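Local coordinates for pectate lyase/Amb allergen (Acidovorax citrulli, PDB 4HWV), which probably cleaves pectate in plant cell walls as a secreted, calcium-binding lyase of polysaccharide lyase family 1, built on a right-handed parallel beta-helix, at residues Pro74-Lys79 with Val163-Ser168; His330-Arg335 with Tyr352-Arg357; Asn382-Ala387 with Thr429-Gly434. All blocks are in the same frame, centred on the assembly; numbering follows the deposited sequence. Where two conformers were deposited one is given.

Contact 1 of 3, residues Pro74-Lys79 with Val163-Ser168; sequences PDKAPK and VPDNTS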
loop_
_atom_site.group_PDB
_atom_site.type_symbol
_atom_site.label_atom_id
_atom_site.label_comp_id
_atom_site.label_asym_id
_atom_site.label_seq_id
_atom_site.Cartn_x
_atom_site.Cartn_y
_atom_site.Cartn_z
ATOM N N PRO A 74 -13.913 -30.966 -4.105
ATOM C CA PRO A 74 -13.815 -29.980 -5.194
ATOM C C PRO A 74 -14.574 -30.508 -6.403
ATOM O O PRO A 74 -14.513 -31.698 -6.714
ATOM C CB PRO A 74 -12.303 -29.901 -5.471
ATOM C CG PRO A 74 -11.674 -30.343 -4.165
ATOM C CD PRO A 74 -12.594 -31.398 -3.626
ATOM N N ASP A 75 -15.313 -29.620 -7.056
ATOM C CA ASP A 75 -16.241 -30.019 -8.124
ATOM C C ASP A 75 -15.555 -29.969 -9.487
ATOM O O ASP A 75 -15.122 -28.903 -9.925
ATOM C CB ASP A 75 -17.429 -29.045 -8.085
ATOM C CG ASP A 75 -18.533 -29.384 -9.064
ATOM O OD1 ASP A 75 -18.418 -30.370 -9.822
ATOM O OD2 ASP A 75 -19.506 -28.601 -9.100
ATOM N N LYS A 76 -15.451 -31.114 -10.155
ATOM C CA LYS A 76 -14.775 -31.178 -11.440
ATOM C C LYS A 76 -15.648 -30.810 -12.636
ATOM O O LYS A 76 -15.158 -30.783 -13.771
ATOM C CB LYS A 76 -14.159 -32.563 -11.665
ATOM C CG LYS A 76 -13.123 -32.954 -10.607
ATOM C CD LYS A 76 -12.459 -34.297 -10.955
ATOM C CE LYS A 76 -11.707 -34.858 -9.760
ATOM N NZ LYS A 76 -10.604 -35.794 -10.168
ATOM N N ALA A 77 -16.937 -30.570 -12.411
ATOM C CA ALA A 77 -17.835 -30.202 -13.516
ATOM C C ALA A 77 -17.600 -28.752 -13.964
ATOM O O ALA A 77 -17.220 -27.903 -13.161
ATOM C CB ALA A 77 -19.271 -30.396 -13.094
ATOM N N PRO A 78 -17.866 -28.449 -15.247
ATOM C CA PRO A 78 -17.707 -27.062 -15.711
ATOM C C PRO A 78 -18.491 -26.070 -14.851
ATOM O O PRO A 78 -19.661 -26.285 -14.511
ATOM C CB PRO A 78 -18.266 -27.114 -17.134
ATOM C CG PRO A 78 -17.963 -28.563 -17.585
ATOM C CD PRO A 78 -18.220 -29.377 -16.341
ATOM N N LYS A 79 -17.827 -24.985 -14.478
ATOM C CA LYS A 79 -18.433 -23.969 -13.627
ATOM C C LYS A 79 -17.909 -22.596 -14.002
ATOM O O LYS A 79 -16.752 -22.421 -14.407
ATOM C CB LYS A 79 -18.157 -24.250 -12.141
ATOM C CG LYS A 79 -16.686 -24.041 -11.747
ATOM C CD LYS A 79 -16.301 -24.675 -10.419
ATOM C CE LYS A 79 -16.267 -26.194 -10.483
ATOM N NZ LYS A 79 -15.336 -26.702 -11.562
ATOM N N VAL A 163 -8.486 -24.984 -6.597
ATOM C CA VAL A 163 -9.304 -24.767 -7.799
ATOM C C VAL A 163 -9.364 -26.048 -8.623
ATOM O O VAL A 163 -8.333 -26.576 -9.026
ATOM C CB VAL A 163 -8.738 -23.616 -8.663
ATOM C CG1 VAL A 163 -9.597 -23.396 -9.895
ATOM C CG2 VAL A 163 -8.653 -22.334 -7.829
ATOM N N PRO A 164 -10.573 -26.572 -8.862
ATOM C CA PRO A 164 -10.723 -27.851 -9.571
ATOM C C PRO A 164 -10.828 -27.688 -11.091
ATOM O O PRO A 164 -10.794 -26.579 -11.622
ATOM C CB PRO A 164 -12.052 -28.378 -9.015
ATOM C CG PRO A 164 -12.876 -27.111 -8.874
ATOM C CD PRO A 164 -11.874 -26.060 -8.381
ATOM N N ASP A 165 -10.964 -28.813 -11.789
ATOM C CA ASP A 165 -11.073 -28.841 -13.247
ATOM C C ASP A 165 -12.211 -27.983 -13.758
ATOM O O ASP A 165 -13.237 -27.804 -13.091
ATOM C CB ASP A 165 -11.355 -30.263 -13.739
ATOM C CG ASP A 165 -10.343 -31.266 -13.224
ATOM O OD1 ASP A 165 -10.355 -31.550 -12.006
ATOM O OD2 ASP A 165 -9.537 -31.770 -14.029
ATOM N N ASN A 166 -12.039 -27.499 -14.984
ATOM C CA ASN A 166 -13.144 -26.909 -15.730
ATOM C C ASN A 166 -13.758 -25.728 -14.996
ATOM O O ASN A 166 -14.970 -25.621 -14.846
ATOM C CB ASN A 166 -14.202 -27.964 -16.072
ATOM C CG ASN A 166 -13.624 -29.148 -16.810
ATOM O OD1 ASN A 166 -12.917 -28.987 -17.797
ATOM N ND2 ASN A 166 -13.925 -30.349 -16.330
ATOM N N THR A 167 -12.891 -24.823 -14.557
ATOM C CA THR A 167 -13.321 -23.686 -13.767
ATOM C C THR A 167 -12.955 -22.388 -14.441
ATOM O O THR A 167 -11.804 -22.204 -14.856
ATOM C CB THR A 167 -12.642 -23.716 -12.383
ATOM O OG1 THR A 167 -13.008 -24.928 -11.716
ATOM C CG2 THR A 167 -13.072 -22.521 -11.522
ATOM N N SER A 168 -13.926 -21.483 -14.522
ATOM C CA SER A 168 -13.659 -20.088 -14.854
ATOM C C SER A 168 -13.894 -19.190 -13.652
ATOM O O SER A 168 -14.947 -19.283 -13.008
ATOM C CB SER A 168 -14.559 -19.620 -15.995
ATOM O OG SER A 168 -14.214 -20.312 -17.184
#
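K79 curls its side chain back under its own loop and lays its ammonium group between that loop and T167, near one end of the right-handed parallel beta-helix, where strand 79-83 runs parallel to strand 167-171. K79 NZ donates to three oxygens: D75 O at 2.8 Å, A77 O at 2.7 Å and T167 OG1 at 2.9 Å; N166 O is a weaker, longer partner. The bends at chi3 (70°) and chi4 (56°) turn the chain back far enough to reach the two loop carbonyls. T167 OG1 accepts from K79 NZ and donates its own hydrogen to P164 O, which it meets from above the carbonyl plane. With K79 buried, this shell of oxygens would help to stabilise its positive charge. The backbones are joined in the parallel pattern, K79 N giving to N166 O and K79 O receiving S168 N. D75 makes an Asx turn, its OD1 accepting from A77 N while OD2 forms a salt bridge to R43. K76 and D165 run alongside each other, but their charged ends do not meet; D165 OD2 takes A193 N instead. N166 bonds through both ends of its amide: OD1 receives N194 ND2, and ND2 points almost straight down the C=O of K76, 2.9 Å from O, with that oxygen close to the amide plane.

Contact 2 of 3, residues His330-Arg335 with Tyr352-Arg357; sequences HFQNLR and YYENTR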
loop_
_atom_site.group_PDB
_atom_site.type_symbol
_atom_site.label_atom_id
_atom_site.label_comp_id
_atom_site.label_asym_id
_atom_site.label_seq_id
_atom_site.Cartn_x
_atom_site.Cartn_y
_atom_site.Cartn_z
ATOM N N HIS A 330 2.152 -6.250 -18.980
ATOM C CA HIS A 330 2.918 -5.141 -18.434
ATOM C C HIS A 330 3.612 -5.675 -17.181
ATOM O O HIS A 330 2.948 -6.056 -16.220
ATOM C CB HIS A 330 1.970 -3.996 -18.091
ATOM C CG HIS A 330 2.649 -2.692 -17.798
ATOM N ND1 HIS A 330 1.933 -1.583 -17.405
ATOM C CD2 HIS A 330 3.946 -2.297 -17.889
ATOM C CE1 HIS A 330 2.762 -0.565 -17.235
ATOM N NE2 HIS A 330 3.989 -0.972 -17.518
ATOM N N PHE A 331 4.949 -5.734 -17.225
ATOM C CA PHE A 331 5.773 -6.188 -16.107
ATOM C C PHE A 331 6.388 -4.927 -15.496
ATOM O O PHE A 331 7.442 -4.467 -15.946
ATOM C CB PHE A 331 6.899 -7.096 -16.610
ATOM C CG PHE A 331 6.445 -8.398 -17.254
ATOM C CD1 PHE A 331 5.511 -9.252 -16.643
ATOM C CD2 PHE A 331 7.012 -8.794 -18.450
ATOM C CE1 PHE A 331 5.163 -10.458 -17.248
ATOM C CE2 PHE A 331 6.676 -10.007 -19.059
ATOM C CZ PHE A 331 5.770 -10.849 -18.448
ATOM N N GLN A 332 5.724 -4.354 -14.494
ATOM C CA GLN A 332 6.084 -3.031 -13.980
ATOM C C GLN A 332 6.574 -3.105 -12.544
ATOM O O GLN A 332 5.923 -3.715 -11.700
ATOM C CB GLN A 332 4.866 -2.104 -14.072
ATOM C CG GLN A 332 5.136 -0.688 -13.591
ATOM C CD GLN A 332 3.935 0.220 -13.715
ATOM O OE1 GLN A 332 2.797 -0.231 -13.747
ATOM N NE2 GLN A 332 4.185 1.518 -13.753
ATOM N N ASN A 333 7.713 -2.487 -12.257
ATOM C CA ASN A 333 8.223 -2.482 -10.886
ATOM C C ASN A 333 8.327 -3.885 -10.309
ATOM O O ASN A 333 7.939 -4.126 -9.159
ATOM C CB ASN A 333 7.365 -1.607 -9.965
ATOM C CG ASN A 333 7.279 -0.190 -10.432
ATOM O OD1 ASN A 333 8.079 0.266 -11.256
ATOM N ND2 ASN A 333 6.295 0.524 -9.920
ATOM N N LEU A 334 8.865 -4.808 -11.107
ATOM C CA LEU A 334 9.183 -6.153 -10.635
ATOM C C LEU A 334 10.699 -6.264 -10.525
ATOM O O LEU A 334 11.437 -5.787 -11.404
ATOM C CB LEU A 334 8.664 -7.230 -11.598
ATOM C CG LEU A 334 7.191 -7.145 -12.006
ATOM C CD1 LEU A 334 6.860 -8.263 -13.002
ATOM C CD2 LEU A 334 6.284 -7.241 -10.768
ATOM N N ARG A 335 11.170 -6.921 -9.470
ATOM C CA ARG A 335 12.609 -6.986 -9.254
ATOM C C ARG A 335 13.332 -8.084 -10.033
ATOM O O ARG A 335 14.418 -7.853 -10.568
ATOM C CB ARG A 335 12.907 -7.122 -7.757
ATOM C CG ARG A 335 14.375 -7.235 -7.406
ATOM C CD ARG A 335 14.603 -6.755 -5.982
ATOM N NE ARG A 335 15.949 -7.002 -5.477
ATOM C CZ ARG A 335 16.993 -6.204 -5.688
ATOM N NH1 ARG A 335 16.849 -5.131 -6.449
ATOM N NH2 ARG A 335 18.180 -6.499 -5.156
ATOM N N TYR A 352 5.775 -5.608 -22.100
ATOM C CA TYR A 352 6.405 -4.332 -21.780
ATOM C C TYR A 352 6.920 -4.399 -20.352
ATOM O O TYR A 352 6.135 -4.492 -19.402
ATOM C CB TYR A 352 5.388 -3.198 -21.906
ATOM C CG TYR A 352 5.893 -1.837 -21.481
ATOM C CD1 TYR A 352 7.218 -1.460 -21.677
ATOM C CD2 TYR A 352 5.031 -0.910 -20.923
ATOM C CE1 TYR A 352 7.668 -0.206 -21.299
ATOM C CE2 TYR A 352 5.474 0.348 -20.538
ATOM C CZ TYR A 352 6.795 0.689 -20.736
ATOM O OH TYR A 352 7.241 1.945 -20.384
ATOM N N TYR A 353 8.244 -4.365 -20.215
ATOM C CA TYR A 353 8.911 -4.300 -18.923
ATOM C C TYR A 353 9.212 -2.847 -18.616
ATOM O O TYR A 353 9.770 -2.135 -19.455
ATOM C CB TYR A 353 10.238 -5.035 -18.992
ATOM C CG TYR A 353 10.175 -6.525 -19.229
ATOM C CD1 TYR A 353 9.999 -7.061 -20.514
ATOM C CD2 TYR A 353 10.353 -7.410 -18.170
ATOM C CE1 TYR A 353 9.993 -8.442 -20.714
ATOM C CE2 TYR A 353 10.340 -8.779 -18.360
ATOM C CZ TYR A 353 10.174 -9.295 -19.629
ATOM O OH TYR A 353 10.170 -10.657 -19.822
ATOM N N GLU A 354 8.882 -2.418 -17.406
ATOM C CA GLU A 354 9.040 -1.031 -17.019
ATOM C C GLU A 354 9.480 -0.941 -15.567
ATOM O O GLU A 354 8.749 -1.365 -14.661
ATOM C CB GLU A 354 7.721 -0.272 -17.219
ATOM C CG GLU A 354 7.806 1.212 -16.867
ATOM C CD GLU A 354 6.489 1.969 -17.004
ATOM O OE1 GLU A 354 5.434 1.328 -17.189
ATOM O OE2 GLU A 354 6.520 3.209 -16.907
ATOM N N ASN A 355 10.670 -0.391 -15.337
ATOM C CA ASN A 355 11.196 -0.285 -13.978
ATOM C C ASN A 355 12.377 0.676 -13.976
ATOM O O ASN A 355 12.724 1.270 -15.017
ATOM C CB ASN A 355 11.613 -1.671 -13.439
ATOM C CG ASN A 355 11.569 -1.761 -11.901
ATOM O OD1 ASN A 355 11.476 -0.743 -11.216
ATOM N ND2 ASN A 355 11.678 -2.979 -11.362
ATOM N N THR A 356 12.987 0.820 -12.806
ATOM C CA THR A 356 14.245 1.528 -12.670
ATOM C C THR A 356 15.219 0.670 -11.883
ATOM O O THR A 356 14.806 -0.163 -11.079
ATOM C CB THR A 356 14.058 2.877 -11.968
ATOM O OG1 THR A 356 15.337 3.526 -11.861
ATOM C CG2 THR A 356 13.453 2.710 -10.572
ATOM N N ARG A 357 16.513 0.902 -12.091
ATOM C CA ARG A 357 17.547 0.258 -11.290
ATOM C C ARG A 357 17.874 1.056 -10.038
ATOM O O ARG A 357 18.659 0.598 -9.220
ATOM C CB ARG A 357 18.821 0.061 -12.123
ATOM C CG ARG A 357 18.656 -0.988 -13.241
ATOM C CD ARG A 357 19.977 -1.327 -13.937
ATOM N NE ARG A 357 20.923 -1.952 -13.016
ATOM C CZ ARG A 357 21.967 -1.326 -12.475
ATOM N NH1 ARG A 357 22.226 -0.053 -12.779
ATOM N NH2 ARG A 357 22.760 -1.976 -11.628
HETATM O O HOH W 1 10.216 1.242 -9.625
#
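The H330 imidazole and the Y352 phenol ring lie side by side in nearly parallel planes, 8° apart, yet slid so far that they barely overlap; the closest carbons are CD2 of each, 3.5 Å apart. One face of the imidazole is covered near its rim by Q332 CB, its edge meets Y352 O and E354 CB, and the H296 ring also meets it, nearly parallel. E354 CB sits over one face of the Y352 ring. Also at the imidazole edge, H330 NE2 donates to E354 OE1 at 2.7 Å, in the ring plane and nearly along the C-O axis of the carboxylate, although the N-H is bent away from a straight line (144°). Ring and carboxylate are almost coplanar, and the negative charge would probably favour a proton on NE2. The extended E354 chain reaches across toward the histidine and lies alongside Q332, whose OE1 is engaged by H296.

The other side of the sheet carries F331 and Y353. F331 CD2 stands 3.3 Å above one face of the Y353 ring, toward its rim, with the two planes inclined at 50°; Y353 OH bonds to Q338 O. Between the strands, F331 N meets Y352 O, E354 N meets F331 O, and N333 N meets E354 O. Strand 330-332 turns a corner at N333, and N355 ND2 makes a weak bond to L334 O; ND2 also bonds Y363 O, and L334 O also receives Q338 NE2. N333 and N355 are a corner pair joined through a water, which donates to N355 OD1 and, weakly, to N333 OD1. In-register pairs on neighbouring parallel strands, F331 and Y353 forming an aromatic ladder on one face, H330/Y352 and Q332/E354 on the other, are characteristic of a parallel beta-helix.

Contact 3 of 3, residues Asn382-Ala387 with Thr429-Gly434; sequences NVVSLA and TVLNGG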
loop_
_atom_site.group_PDB
_atom_site.type_symbol
_atom_site.label_atom_id
_atom_site.label_comp_id
_atom_site.label_asym_id
_atom_site.label_seq_id
_atom_site.Cartn_x
_atom_site.Cartn_y
_atom_site.Cartn_z
ATOM N N ASN A 382 9.805 -7.870 -27.317
ATOM C CA ASN A 382 9.552 -7.320 -25.989
ATOM C C ASN A 382 10.199 -5.944 -25.906
ATOM O O ASN A 382 11.299 -5.732 -26.442
ATOM C CB ASN A 382 10.133 -8.226 -24.907
ATOM C CG ASN A 382 9.458 -9.592 -24.880
ATOM O OD1 ASN A 382 8.340 -9.721 -24.388
ATOM N ND2 ASN A 382 10.130 -10.611 -25.417
ATOM N N VAL A 383 9.524 -5.024 -25.220
ATOM C CA VAL A 383 10.054 -3.686 -24.974
ATOM C C VAL A 383 10.403 -3.534 -23.511
ATOM O O VAL A 383 9.617 -3.913 -22.652
ATOM C CB VAL A 383 9.034 -2.615 -25.352
ATOM C CG1 VAL A 383 9.538 -1.217 -24.958
ATOM C CG2 VAL A 383 8.717 -2.691 -26.824
ATOM N N VAL A 384 11.582 -2.974 -23.251
ATOM C CA VAL A 384 12.045 -2.731 -21.899
ATOM C C VAL A 384 12.369 -1.249 -21.726
ATOM O O VAL A 384 13.174 -0.687 -22.478
ATOM C CB VAL A 384 13.309 -3.589 -21.571
ATOM C CG1 VAL A 384 13.766 -3.366 -20.124
ATOM C CG2 VAL A 384 13.056 -5.057 -21.862
ATOM N N SER A 385 11.713 -0.627 -20.751
ATOM C CA SER A 385 12.068 0.714 -20.306
ATOM C C SER A 385 12.669 0.574 -18.923
ATOM O O SER A 385 11.960 0.263 -17.969
ATOM C CB SER A 385 10.829 1.595 -20.208
ATOM O OG SER A 385 11.160 2.836 -19.605
ATOM N N LEU A 386 13.972 0.785 -18.825
ATOM C CA LEU A 386 14.693 0.525 -17.590
ATOM C C LEU A 386 15.538 1.746 -17.283
ATOM O O LEU A 386 16.578 1.969 -17.916
ATOM C CB LEU A 386 15.534 -0.751 -17.729
ATOM C CG LEU A 386 16.266 -1.216 -16.467
ATOM C CD1 LEU A 386 15.310 -1.267 -15.282
ATOM C CD2 LEU A 386 16.874 -2.580 -16.704
ATOM N N ALA A 387 15.058 2.551 -16.336
ATOM C CA ALA A 387 15.738 3.774 -15.936
ATOM C C ALA A 387 16.816 3.491 -14.902
ATOM O O ALA A 387 17.030 2.354 -14.496
ATOM C CB ALA A 387 14.725 4.774 -15.389
ATOM N N THR A 429 14.081 -7.474 -29.443
ATOM C CA THR A 429 14.100 -6.872 -28.116
ATOM C C THR A 429 14.492 -5.402 -28.232
ATOM O O THR A 429 15.478 -5.070 -28.910
ATOM C CB THR A 429 15.124 -7.548 -27.203
ATOM O OG1 THR A 429 14.829 -8.948 -27.137
ATOM C CG2 THR A 429 15.052 -6.940 -25.799
ATOM N N VAL A 430 13.748 -4.529 -27.552
ATOM C CA VAL A 430 14.098 -3.114 -27.498
ATOM C C VAL A 430 14.342 -2.713 -26.058
ATOM O O VAL A 430 13.534 -3.016 -25.189
ATOM C CB VAL A 430 12.990 -2.248 -28.128
ATOM C CG1 VAL A 430 13.292 -0.745 -27.973
ATOM C CG2 VAL A 430 12.851 -2.614 -29.591
ATOM N N LEU A 431 15.485 -2.094 -25.801
ATOM C CA LEU A 431 15.831 -1.603 -24.479
ATOM C C LEU A 431 16.070 -0.110 -24.585
ATOM O O LEU A 431 16.970 0.338 -25.310
ATOM C CB LEU A 431 17.082 -2.310 -23.959
ATOM C CG LEU A 431 17.719 -1.762 -22.685
ATOM C CD1 LEU A 431 16.736 -1.832 -21.498
ATOM C CD2 LEU A 431 19.008 -2.517 -22.381
ATOM N N ASN A 432 15.244 0.665 -23.890
ATOM C CA ASN A 432 15.386 2.119 -23.865
ATOM C C ASN A 432 15.492 2.709 -25.262
ATOM O O ASN A 432 16.339 3.553 -25.549
ATOM C CB ASN A 432 16.558 2.532 -22.966
ATOM C CG ASN A 432 16.295 2.172 -21.515
ATOM O OD1 ASN A 432 15.136 2.052 -21.120
ATOM N ND2 ASN A 432 17.342 1.978 -20.729
ATOM N N GLY A 433 14.620 2.235 -26.138
ATOM C CA GLY A 433 14.479 2.788 -27.469
ATOM C C GLY A 433 15.397 2.244 -28.537
ATOM O O GLY A 433 15.307 2.670 -29.688
ATOM N N GLY A 434 16.287 1.323 -28.187
ATOM C CA GLY A 434 17.165 0.742 -29.186
ATOM C C GLY A 434 17.224 -0.774 -29.086
ATOM O O GLY A 434 16.977 -1.339 -28.026
HETATM O O HOH W 2 12.262 -9.756 -27.341
HETATM O O HOH W 3 12.281 0.948 -24.885
#
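N382 through V384 runs parallel to T429 through L431, joined by V430 N to N382 O (2.9 Å), V384 N to V430 O (2.8 Å) and N432 N to V384 O (2.8 Å). On one side of the strands V384 and L431 meet: CD1 of the leucine comes within 3.6 Å of V384 CG1, and this L431 methyl reaches L386 CB at 4.1 Å. The leucine chain gets there with CG anti to its N (chi1 170°) and a bend at chi2 (61°), while V384 also packs on Y353 of the preceding strand. V383 and V430 point to the opposite side, and both touch T467.

The pairing adds a short rung to the right-handed parallel beta-helix, after strand 345-356. After L431 the chain leaves the strand in a type I' turn to G434, closed by backbone bonds in both directions between those two residues. N432, the second residue of the turn, carries the pairing on with its side chain. N432 OD1 takes L386 N at 2.9 Å, on a lone pair in the carbonyl plane, and ND2 gives to L386 O, so one amide stands in for the peptide group of a continuing strand. One water links V384 O to G433 N. At the other end a second water accepts from N382 N and ND2 and donates to T429 OG1, which also bonds to D426 OD2.

Overall arrangement
All three contacts belong to the right-handed beta-helix and follow one another along the chain. Contact 1 brings a loop and the start of strand 79-83 against strand 167-171; contacts 2 and 3 pair parallel strands. Contact 1 lies across the chain's centre from the other two, its centre 34 Å from that of contact 2 and 40 Å from that of contact 3. Contacts 2 and 3 have centres about 11 Å apart and touch, because strands 345-356 and 376-387 are neighbours; Y353 N and O probably bond V383 O and S385 N. Strand pairing continues from 330-332 through 352-356 and 383-387 to 430-431. Contact 2 approaches the calcium site, with L334 about 11 Å from D282, side chain to side chain.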